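Long-range contacts in dextranase (Pseudarthrobacter oxydans, PDB 6NZS), which catalyses the endohydrolysis of alpha-1,6-glucosidic linkages in dextran: residues 327-338 with 354-365; 339-349 with 367-375. One frame throughout, in Å; residues are numbered along the deposited sequence.

Contact 1: 327-338 with 354-365; sequences LDLQGVTVAEPP and NVENYKQVGSWY
L329 and Y358 both hold CG anti to the backbone N (chi1 172° and 169°), which brings L329 CD2 over one face of the Y358 ring. L329 CD2 lies 4.2 Å from the Y358 ring centroid, in a CH-pi contact. V332 CG2 comes at the ring edge, 3.6 Å from Y358 CD1. Farther along, V334 CG2 packs 3.5 Å from Y358 OH. On the other face of the strands the K359 chain bends at chi2 (92°). K359 NZ donates hydrogen bonds to G331 O (3.0 Å) and to N357 O (2.9 Å). It approaches N357 O from above the carbonyl plane. G331 O and N357 O are 3.2 Å apart, and the ammonium probably offsets their repulsion. K359 NZ also makes a salt bridge to E191. A methionine in place of K359 would probably leave both carbonyls without this donor and E191 without this salt bridge. Eight backbone bonds join the segments in a parallel, in-register ladder, the pairing of successive coils in a beta-solenoid. R201 of helix 196-202 makes salt bridges to both D328 and E356. Strand 275-279 continues the ladder beside 327-338, strand 382-386 lies beside 354-365, and strand 84-92 packs on T333 and V361.

Contact 2: 339-349 with 367-375; sequences YHSFVVYGNEQ and QTDGIELYK
The backbones run 5.1 Å apart between Q349 CA and K375 CA, widen to 6.9 Å between V343 CA and E372 CA, and close to 4.7 Å between H340 CA and T368 CA. These are adjacent coils of the beta-solenoid, joined here mainly by side chains and waters. One water bridges F342 O and G370 O, and another F342 O and E372 OE1. E372 OE2 is hydrogen-bonded to H395. S341 grips D369 O twice, through its backbone N and through OG at 2.7 Å. H340 and D369 both set CG anti to the carbonyl carbon (chi1 -59° and -62°), which stacks the carboxylate on the H340 ring, planes 24° apart. The Y339 ring lies on the opposite face. D369 OD2 also has a salt bridge to K392. The Y374 ring fills the wider part. V344 CB sits over one face, 3.8 Å from the Y374 ring centroid, while F342 and E348 meet its edge. V344 N donates to Y374 OH in a nearly straight bond of 3.1 Å. E372 N and E372 O are buried without a partner. At the far end K375 NZ bonds to Q349 OE1 at 3.2 Å, from above the plane of the amide carbonyl.

In the fold
Along the chain the segments come in the order 327-338, 339-349, 354-365 and 367-375. Contact 1 joins the first to the third and closes a loop over residues 339-353. Contact 2 joins the second to the fourth and closes a loop over 350-366. The two loops therefore cross rather than nest, as expected when each turn of a solenoid lies on the one before. Contact 1 belongs to a long run of parallel strands. Contact 2 lies where the edge strands of two parallel sheets face each other: 342-346 is the last of one and the weakly bonded 371-372 the first of the other. The contacts also touch directly, with Q360 NE2 probably hydrogen-bonded to T368 O.

Contact 1: 327-338 with 354-365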
loop_
_atom_site.group_PDB
_atom_site.type_symbol
_atom_site.label_atom_id
_atom_site.label_comp_id
_atom_site.label_asym_id
_atom_site.label_seq_id
_atom_site.Cartn_x
_atom_site.Cartn_y
_atom_site.Cartn_z
ATOM N N LEU A 327 -9.168 6.802 -16.321
ATOM C CA LEU A 327 -9.034 7.504 -15.051
ATOM C C LEU A 327 -7.566 7.832 -14.847
ATOM O O LEU A 327 -6.723 6.939 -14.950
ATOM C CB LEU A 327 -9.495 6.623 -13.886
ATOM C CG LEU A 327 -9.037 7.070 -12.491
ATOM C CD1 LEU A 327 -9.743 8.362 -12.099
ATOM C CD2 LEU A 327 -9.311 5.989 -11.460
ATOM N N ASP A 328 -7.259 9.105 -14.593
ATOM C CA ASP A 328 -5.955 9.507 -14.073
ATOM C C ASP A 328 -6.104 9.630 -12.565
ATOM O O ASP A 328 -6.938 10.402 -12.083
ATOM C CB ASP A 328 -5.513 10.858 -14.637
ATOM C CG ASP A 328 -5.161 10.803 -16.110
ATOM O OD1 ASP A 328 -5.195 9.701 -16.695
ATOM O OD2 ASP A 328 -4.865 11.882 -16.681
ATOM N N LEU A 329 -5.301 8.871 -11.826
ATOM C CA LEU A 329 -5.309 8.896 -10.367
ATOM C C LEU A 329 -3.886 9.267 -9.979
ATOM O O LEU A 329 -2.967 8.469 -10.175
ATOM C CB LEU A 329 -5.700 7.523 -9.820
ATOM C CG LEU A 329 -5.576 7.317 -8.306
ATOM C CD1 LEU A 329 -6.450 8.301 -7.539
ATOM C CD2 LEU A 329 -5.944 5.877 -7.940
ATOM N N GLN A 330 -3.694 10.478 -9.467
ATOM C CA GLN A 330 -2.346 11.006 -9.290
ATOM C C GLN A 330 -2.252 11.765 -7.980
ATOM O O GLN A 330 -3.208 12.422 -7.556
ATOM C CB GLN A 330 -1.986 11.956 -10.454
ATOM C CG GLN A 330 -0.570 12.568 -10.421
ATOM C CD GLN A 330 -0.487 13.820 -9.569
ATOM O OE1 GLN A 330 -1.510 14.432 -9.235
ATOM N NE2 GLN A 330 0.735 14.206 -9.203
ATOM N N GLY A 331 -1.076 11.679 -7.346
ATOM C CA GLY A 331 -0.694 12.634 -6.324
ATOM C C GLY A 331 -1.203 12.353 -4.925
ATOM O O GLY A 331 -0.465 12.514 -3.950
ATOM N N VAL A 332 -2.463 11.927 -4.824
ATOM C CA VAL A 332 -3.163 11.923 -3.542
ATOM C C VAL A 332 -2.567 10.906 -2.576
ATOM O O VAL A 332 -2.029 9.857 -2.970
ATOM C CB VAL A 332 -4.676 11.690 -3.725
ATOM C CG1 VAL A 332 -5.293 12.804 -4.567
ATOM C CG2 VAL A 332 -4.936 10.348 -4.365
ATOM N N THR A 333 -2.699 11.215 -1.289
ATOM C CA THR A 333 -2.400 10.300 -0.194
ATOM C C THR A 333 -3.736 9.890 0.397
ATOM O O THR A 333 -4.499 10.750 0.848
ATOM C CB THR A 333 -1.566 10.999 0.881
ATOM O OG1 THR A 333 -0.313 11.409 0.322
ATOM C CG2 THR A 333 -1.277 10.074 2.063
ATOM N N VAL A 334 -4.009 8.590 0.393
ATOM C CA VAL A 334 -5.203 8.016 1.007
ATOM C C VAL A 334 -4.800 7.494 2.380
ATOM O O VAL A 334 -3.963 6.589 2.486
ATOM C CB VAL A 334 -5.786 6.896 0.129
ATOM C CG1 VAL A 334 -6.932 6.182 0.851
ATOM C CG2 VAL A 334 -6.252 7.480 -1.203
ATOM N N ALA A 335 -5.371 8.069 3.438
ATOM C CA ALA A 335 -4.988 7.746 4.806
ATOM C C ALA A 335 -6.139 7.090 5.552
ATOM O O ALA A 335 -7.306 7.441 5.348
ATOM C CB ALA A 335 -4.573 9.009 5.560
ATOM N N GLU A 336 -5.793 6.153 6.432
ATOM C CA GLU A 336 -6.728 5.564 7.385
ATOM C C GLU A 336 -8.044 5.074 6.772
ATOM O O GLU A 336 -9.131 5.471 7.208
ATOM C CB GLU A 336 -6.990 6.518 8.542
ATOM C CG GLU A 336 -6.419 6.046 9.848
ATOM C CD GLU A 336 -6.485 7.099 10.930
ATOM O OE1 GLU A 336 -5.451 7.729 11.224
ATOM O OE2 GLU A 336 -7.574 7.274 11.498
ATOM N N PRO A 337 -7.988 4.189 5.787
ATOM C CA PRO A 337 -9.221 3.662 5.202
ATOM C C PRO A 337 -9.949 2.769 6.196
ATOM O O PRO A 337 -9.316 2.056 6.993
ATOM C CB PRO A 337 -8.715 2.854 3.997
ATOM C CG PRO A 337 -7.330 2.462 4.370
ATOM C CD PRO A 337 -6.786 3.613 5.156
ATOM N N PRO A 338 -11.287 2.791 6.189
ATOM C CA PRO A 338 -12.064 1.866 7.026
ATOM C C PRO A 338 -12.334 0.522 6.362
ATOM O O PRO A 338 -12.847 -0.393 7.032
ATOM C CB PRO A 338 -13.382 2.627 7.213
ATOM C CG PRO A 338 -13.550 3.361 5.906
ATOM C CD PRO A 338 -12.141 3.793 5.525
ATOM N N ASN A 354 -4.474 5.238 -15.112
ATOM C CA ASN A 354 -3.112 5.758 -15.170
ATOM C C ASN A 354 -2.836 6.318 -13.780
ATOM O O ASN A 354 -3.250 7.439 -13.463
ATOM C CB ASN A 354 -2.998 6.831 -16.257
ATOM C CG ASN A 354 -1.616 7.437 -16.347
ATOM O OD1 ASN A 354 -0.666 6.939 -15.756
ATOM N ND2 ASN A 354 -1.503 8.538 -17.083
ATOM N N VAL A 355 -2.141 5.532 -12.955
ATOM C CA VAL A 355 -1.937 5.831 -11.543
ATOM C C VAL A 355 -0.484 6.236 -11.347
ATOM O O VAL A 355 0.425 5.518 -11.778
ATOM C CB VAL A 355 -2.266 4.607 -10.671
ATOM C CG1 VAL A 355 -2.140 4.968 -9.194
ATOM C CG2 VAL A 355 -3.669 4.083 -10.970
ATOM N N GLU A 356 -0.251 7.365 -10.684
ATOM C CA GLU A 356 1.135 7.720 -10.401
ATOM C C GLU A 356 1.232 8.615 -9.179
ATOM O O GLU A 356 0.352 9.439 -8.916
ATOM C CB GLU A 356 1.827 8.384 -11.588
ATOM C CG GLU A 356 1.235 9.674 -11.995
ATOM C CD GLU A 356 1.408 9.905 -13.485
ATOM O OE1 GLU A 356 2.477 9.575 -14.037
ATOM O OE2 GLU A 356 0.466 10.401 -14.103
ATOM N N ASN A 357 2.324 8.439 -8.435
ATOM C CA ASN A 357 2.635 9.306 -7.301
ATOM C C ASN A 357 1.492 9.320 -6.298
ATOM O O ASN A 357 1.101 10.370 -5.780
ATOM C CB ASN A 357 3.073 10.692 -7.758
ATOM C CG ASN A 357 4.371 10.623 -8.525
ATOM O OD1 ASN A 357 4.386 10.302 -9.714
ATOM N ND2 ASN A 357 5.480 10.840 -7.826
ATOM N N TYR A 358 0.974 8.121 -6.034
ATOM C CA TYR A 358 -0.184 7.856 -5.198
ATOM C C TYR A 358 0.303 7.078 -3.986
ATOM O O TYR A 358 1.199 6.230 -4.106
ATOM C CB TYR A 358 -1.165 7.012 -6.017
ATOM C CG TYR A 358 -2.309 6.407 -5.259
ATOM C CD1 TYR A 358 -3.493 7.111 -5.065
ATOM C CD2 TYR A 358 -2.227 5.110 -4.765
ATOM C CE1 TYR A 358 -4.553 6.554 -4.390
ATOM C CE2 TYR A 358 -3.287 4.545 -4.084
ATOM C CZ TYR A 358 -4.446 5.273 -3.897
ATOM O OH TYR A 358 -5.506 4.716 -3.227
ATOM N N LYS A 359 -0.263 7.382 -2.816
ATOM C CA LYS A 359 0.188 6.767 -1.573
ATOM C C LYS A 359 -1.001 6.344 -0.723
ATOM O O LYS A 359 -2.040 7.009 -0.699
ATOM C CB LYS A 359 1.060 7.703 -0.725
ATOM C CG LYS A 359 2.221 8.346 -1.473
ATOM C CD LYS A 359 1.798 9.715 -2.046
ATOM C CE LYS A 359 2.803 10.254 -3.008
ATOM N NZ LYS A 359 2.337 11.587 -3.444
ATOM N N GLN A 360 -0.826 5.235 -0.009
ATOM C CA GLN A 360 -1.785 4.771 0.985
ATOM C C GLN A 360 -1.048 4.605 2.307
ATOM O O GLN A 360 -0.024 3.922 2.360
ATOM C CB GLN A 360 -2.410 3.447 0.532
ATOM C CG GLN A 360 -3.465 2.889 1.461
ATOM C CD GLN A 360 -4.049 1.592 0.919
ATOM O OE1 GLN A 360 -4.112 1.367 -0.305
ATOM N NE2 GLN A 360 -4.458 0.723 1.813
ATOM N N VAL A 361 -1.542 5.264 3.360
ATOM C CA VAL A 361 -0.892 5.284 4.669
ATOM C C VAL A 361 -1.917 4.979 5.753
ATOM O O VAL A 361 -3.120 5.177 5.573
ATOM C CB VAL A 361 -0.194 6.632 4.980
ATOM C CG1 VAL A 361 0.875 6.932 3.945
ATOM C CG2 VAL A 361 -1.197 7.776 5.036
ATOM N N GLY A 362 -1.427 4.517 6.898
ATOM C CA GLY A 362 -2.326 4.303 8.026
ATOM C C GLY A 362 -3.352 3.206 7.825
ATOM O O GLY A 362 -4.506 3.350 8.255
ATOM N N SER A 363 -2.948 2.089 7.227
ATOM C CA SER A 363 -3.867 0.989 6.923
ATOM C C SER A 363 -3.875 -0.023 8.075
ATOM O O SER A 363 -3.403 -1.158 7.971
ATOM C CB SER A 363 -3.487 0.343 5.598
ATOM O OG SER A 363 -3.671 1.253 4.525
ATOM N N TRP A 364 -4.452 0.411 9.200
ATOM C CA TRP A 364 -4.371 -0.380 10.426
ATOM C C TRP A 364 -5.342 -1.556 10.447
ATOM O O TRP A 364 -4.991 -2.633 10.940
ATOM C CB TRP A 364 -4.617 0.525 11.632
ATOM C CG TRP A 364 -3.736 1.734 11.644
ATOM C CD1 TRP A 364 -4.105 3.028 11.374
ATOM C CD2 TRP A 364 -2.334 1.769 11.938
ATOM N NE1 TRP A 364 -3.021 3.862 11.492
ATOM C CE2 TRP A 364 -1.921 3.120 11.837
ATOM C CE3 TRP A 364 -1.392 0.798 12.287
ATOM C CZ2 TRP A 364 -0.601 3.518 12.064
ATOM C CZ3 TRP A 364 -0.073 1.190 12.514
ATOM C CH2 TRP A 364 0.307 2.539 12.400
ATOM N N TYR A 365 -6.564 -1.359 9.953
ATOM C CA TYR A 365 -7.578 -2.404 9.987
ATOM C C TYR A 365 -7.264 -3.488 8.958
ATOM O O TYR A 365 -6.611 -3.239 7.945
ATOM C CB TYR A 365 -8.940 -1.806 9.616
ATOM C CG TYR A 365 -9.512 -0.798 10.585
ATOM C CD1 TYR A 365 -9.670 -1.104 11.939
ATOM C CD2 TYR A 365 -9.904 0.464 10.144
ATOM C CE1 TYR A 365 -10.206 -0.175 12.817
ATOM C CE2 TYR A 365 -10.441 1.399 11.014
ATOM C CZ TYR A 365 -10.585 1.075 12.351
ATOM O OH TYR A 365 -11.117 2.010 13.223
HETATM O O HOH W 1 -3.574 9.595 -18.884
HETATM O O HOH W 2 -7.133 1.880 8.795
#

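Contact 2: 339-349 with 367-375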
loop_
_atom_site.group_PDB
_atom_site.type_symbol
_atom_site.label_atom_id
_atom_site.label_comp_id
_atom_site.label_asym_id
_atom_site.label_seq_id
_atom_site.Cartn_x
_atom_site.Cartn_y
_atom_site.Cartn_z
ATOM N N TYR A 339 -11.994 0.383 5.081
ATOM C CA TYR A 339 -12.273 -0.814 4.287
ATOM C C TYR A 339 -11.363 -0.766 3.055
ATOM O O TYR A 339 -10.305 -0.133 3.098
ATOM C CB TYR A 339 -13.784 -0.880 3.975
ATOM C CG TYR A 339 -14.292 -2.256 3.586
ATOM C CD1 TYR A 339 -14.263 -3.308 4.490
ATOM C CD2 TYR A 339 -14.806 -2.496 2.315
ATOM C CE1 TYR A 339 -14.733 -4.566 4.143
ATOM C CE2 TYR A 339 -15.281 -3.751 1.958
ATOM C CZ TYR A 339 -15.241 -4.781 2.879
ATOM O OH TYR A 339 -15.710 -6.038 2.543
ATOM N N HIS A 340 -11.780 -1.407 1.961
ATOM C CA HIS A 340 -10.944 -1.422 0.761
ATOM C C HIS A 340 -10.706 -0.004 0.253
ATOM O O HIS A 340 -11.583 0.864 0.326
ATOM C CB HIS A 340 -11.604 -2.206 -0.379
ATOM C CG HIS A 340 -11.901 -3.635 -0.062
ATOM N ND1 HIS A 340 -12.619 -4.442 -0.921
ATOM C CD2 HIS A 340 -11.583 -4.408 1.001
ATOM C CE1 HIS A 340 -12.736 -5.647 -0.393
ATOM N NE2 HIS A 340 -12.120 -5.652 0.775
ATOM N N SER A 341 -9.513 0.210 -0.317
ATOM C CA SER A 341 -9.144 1.537 -0.807
ATOM C C SER A 341 -9.871 1.905 -2.097
ATOM O O SER A 341 -10.262 3.063 -2.276
ATOM C CB SER A 341 -7.626 1.626 -1.017
ATOM O OG SER A 341 -7.163 0.700 -2.006
ATOM N N PHE A 342 -10.055 0.952 -3.007
ATOM C CA PHE A 342 -10.345 1.336 -4.383
ATOM C C PHE A 342 -11.077 0.198 -5.077
ATOM O O PHE A 342 -10.658 -0.956 -4.976
ATOM C CB PHE A 342 -9.014 1.621 -5.107
ATOM C CG PHE A 342 -9.187 2.044 -6.532
ATOM C CD1 PHE A 342 -9.276 1.099 -7.542
ATOM C CD2 PHE A 342 -9.280 3.385 -6.858
ATOM C CE1 PHE A 342 -9.464 1.483 -8.856
ATOM C CE2 PHE A 342 -9.466 3.774 -8.180
ATOM C CZ PHE A 342 -9.551 2.827 -9.167
ATOM N N VAL A 343 -12.143 0.526 -5.815
ATOM C CA VAL A 343 -12.857 -0.474 -6.603
ATOM C C VAL A 343 -13.543 0.189 -7.788
ATOM O O VAL A 343 -13.905 1.369 -7.749
ATOM C CB VAL A 343 -13.873 -1.291 -5.769
ATOM C CG1 VAL A 343 -15.141 -0.482 -5.509
ATOM C CG2 VAL A 343 -14.215 -2.614 -6.460
ATOM N N VAL A 344 -13.687 -0.583 -8.858
ATOM C CA VAL A 344 -14.465 -0.203 -10.025
ATOM C C VAL A 344 -15.450 -1.331 -10.273
ATOM O O VAL A 344 -15.061 -2.504 -10.281
ATOM C CB VAL A 344 -13.570 -0.013 -11.264
ATOM C CG1 VAL A 344 -14.423 0.316 -12.491
ATOM C CG2 VAL A 344 -12.524 1.062 -11.014
ATOM N N TYR A 345 -16.719 -0.987 -10.451
ATOM C CA TYR A 345 -17.732 -1.954 -10.840
ATOM C C TYR A 345 -18.268 -1.577 -12.210
ATOM O O TYR A 345 -18.274 -0.403 -12.585
ATOM C CB TYR A 345 -18.884 -1.976 -9.846
ATOM C CG TYR A 345 -18.523 -2.577 -8.511
ATOM C CD1 TYR A 345 -18.044 -3.878 -8.420
ATOM C CD2 TYR A 345 -18.661 -1.848 -7.344
ATOM C CE1 TYR A 345 -17.711 -4.430 -7.194
ATOM C CE2 TYR A 345 -18.333 -2.390 -6.117
ATOM C CZ TYR A 345 -17.860 -3.678 -6.051
ATOM O OH TYR A 345 -17.538 -4.220 -4.827
ATOM N N GLY A 346 -18.728 -2.586 -12.950
ATOM C CA GLY A 346 -19.211 -2.404 -14.303
ATOM C C GLY A 346 -18.398 -3.236 -15.280
ATOM O O GLY A 346 -18.062 -4.394 -15.005
ATOM N N ASN A 347 -18.081 -2.642 -16.420
ATOM C CA ASN A 347 -17.244 -3.326 -17.397
ATOM C C ASN A 347 -15.795 -3.193 -16.947
ATOM O O ASN A 347 -15.164 -2.149 -17.136
ATOM C CB ASN A 347 -17.455 -2.770 -18.799
ATOM C CG ASN A 347 -16.790 -3.626 -19.856
ATOM O OD1 ASN A 347 -15.690 -4.147 -19.647
ATOM N ND2 ASN A 347 -17.456 -3.793 -20.993
ATOM N N GLU A 348 -15.258 -4.272 -16.378
ATOM C CA GLU A 348 -13.892 -4.265 -15.867
ATOM C C GLU A 348 -12.836 -4.277 -16.965
ATOM O O GLU A 348 -11.643 -4.162 -16.651
ATOM C CB GLU A 348 -13.702 -5.436 -14.900
ATOM C CG GLU A 348 -14.677 -5.392 -13.725
ATOM C CD GLU A 348 -14.463 -6.504 -12.704
ATOM O OE1 GLU A 348 -13.639 -7.409 -12.951
ATOM O OE2 GLU A 348 -15.136 -6.475 -11.652
ATOM N N GLN A 349 -13.223 -4.393 -18.234
ATOM C CA GLN A 349 -12.269 -4.404 -19.331
ATOM C C GLN A 349 -12.179 -3.073 -20.070
ATOM O O GLN A 349 -11.353 -2.946 -20.977
ATOM C CB GLN A 349 -12.602 -5.533 -20.317
ATOM C CG GLN A 349 -12.432 -6.932 -19.734
ATOM C CD GLN A 349 -12.443 -8.014 -20.806
ATOM O OE1 GLN A 349 -11.984 -7.800 -21.929
ATOM N NE2 GLN A 349 -12.972 -9.184 -20.460
ATOM N N GLN A 367 -8.661 -5.760 5.856
ATOM C CA GLN A 367 -9.477 -5.421 4.694
ATOM C C GLN A 367 -9.166 -4.034 4.148
ATOM O O GLN A 367 -9.982 -3.436 3.438
ATOM C CB GLN A 367 -10.979 -5.610 4.965
ATOM C CG GLN A 367 -11.294 -6.971 5.591
ATOM C CD GLN A 367 -12.780 -7.225 5.740
ATOM O OE1 GLN A 367 -13.375 -6.926 6.776
ATOM N NE2 GLN A 367 -13.388 -7.773 4.698
ATOM N N THR A 368 -7.977 -3.512 4.453
ATOM C CA THR A 368 -7.513 -2.252 3.879
ATOM C C THR A 368 -6.689 -2.530 2.621
ATOM O O THR A 368 -5.540 -2.132 2.491
ATOM C CB THR A 368 -6.747 -1.446 4.921
ATOM O OG1 THR A 368 -5.768 -2.280 5.564
ATOM C CG2 THR A 368 -7.724 -0.928 5.963
ATOM N N ASP A 369 -7.334 -3.229 1.686
ATOM C CA ASP A 369 -6.697 -3.662 0.448
ATOM C C ASP A 369 -6.087 -2.478 -0.286
ATOM O O ASP A 369 -6.673 -1.389 -0.336
ATOM C CB ASP A 369 -7.743 -4.256 -0.507
ATOM C CG ASP A 369 -8.456 -5.502 0.034
ATOM O OD1 ASP A 369 -8.453 -5.769 1.260
ATOM O OD2 ASP A 369 -9.062 -6.218 -0.805
ATOM N N GLY A 370 -4.923 -2.720 -0.897
ATOM C CA GLY A 370 -4.331 -1.798 -1.844
ATOM C C GLY A 370 -5.072 -1.771 -3.168
ATOM O O GLY A 370 -6.273 -2.063 -3.242
ATOM N N ILE A 371 -4.389 -1.490 -4.217
ATOM C CA ILE A 371 -5.090 -1.126 -5.440
ATOM C C ILE A 371 -5.346 -2.350 -6.305
ATOM O O ILE A 371 -4.569 -3.308 -6.340
ATOM C CB ILE A 371 -4.323 -0.020 -6.191
ATOM C CG1 ILE A 371 -5.234 0.686 -7.214
ATOM C CG2 ILE A 371 -3.071 -0.594 -6.848
ATOM C CD1 ILE A 371 -4.697 2.010 -7.700
ATOM N N GLU A 372 -6.460 -2.299 -7.026
ATOM C CA GLU A 372 -6.767 -3.231 -8.100
ATOM C C GLU A 372 -6.740 -2.436 -9.401
ATOM O O GLU A 372 -7.560 -1.528 -9.597
ATOM C CB GLU A 372 -8.139 -3.869 -7.874
ATOM C CG GLU A 372 -8.531 -4.912 -8.930
ATOM C CD GLU A 372 -9.824 -5.644 -8.597
ATOM O OE1 GLU A 372 -10.234 -5.643 -7.413
ATOM O OE2 GLU A 372 -10.428 -6.226 -9.533
ATOM N N LEU A 373 -5.781 -2.750 -10.268
ATOM C CA LEU A 373 -5.665 -2.098 -11.567
ATOM C C LEU A 373 -6.458 -2.902 -12.590
ATOM O O LEU A 373 -6.229 -4.104 -12.758
ATOM C CB LEU A 373 -4.200 -1.971 -11.982
ATOM C CG LEU A 373 -3.368 -1.091 -11.038
ATOM C CD1 LEU A 373 -1.897 -1.366 -11.247
ATOM C CD2 LEU A 373 -3.667 0.370 -11.298
ATOM N N TYR A 374 -7.398 -2.239 -13.256
ATOM C CA TYR A 374 -8.267 -2.911 -14.208
ATOM C C TYR A 374 -7.562 -3.060 -15.560
ATOM O O TYR A 374 -6.475 -2.526 -15.783
ATOM C CB TYR A 374 -9.639 -2.222 -14.236
ATOM C CG TYR A 374 -10.339 -2.464 -12.910
ATOM C CD1 TYR A 374 -10.018 -1.710 -11.772
ATOM C CD2 TYR A 374 -11.254 -3.496 -12.759
ATOM C CE1 TYR A 374 -10.623 -1.965 -10.536
ATOM C CE2 TYR A 374 -11.865 -3.752 -11.527
ATOM C CZ TYR A 374 -11.541 -2.984 -10.422
ATOM O OH TYR A 374 -12.145 -3.247 -9.206
ATOM N N LYS A 375 -8.173 -3.834 -16.458
ATOM C CA LYS A 375 -7.484 -4.224 -17.684
ATOM C C LYS A 375 -6.933 -3.008 -18.423
ATOM O O LYS A 375 -7.621 -1.998 -18.593
ATOM C CB LYS A 375 -8.444 -4.989 -18.599
ATOM C CG LYS A 375 -7.777 -5.459 -19.883
ATOM C CD LYS A 375 -8.726 -6.254 -20.763
ATOM C CE LYS A 375 -8.022 -6.695 -22.033
ATOM N NZ LYS A 375 -8.867 -7.629 -22.830
HETATM O O HOH W 3 -9.104 -2.331 -3.115
HETATM O O HOH W 4 -11.189 -3.809 -5.422
HETATM O O HOH W 5 -14.204 -5.031 -9.400
HETATM O O HOH W 6 -10.352 -1.938 -17.973
HETATM O O HOH W 7 -12.716 -7.614 -9.824
#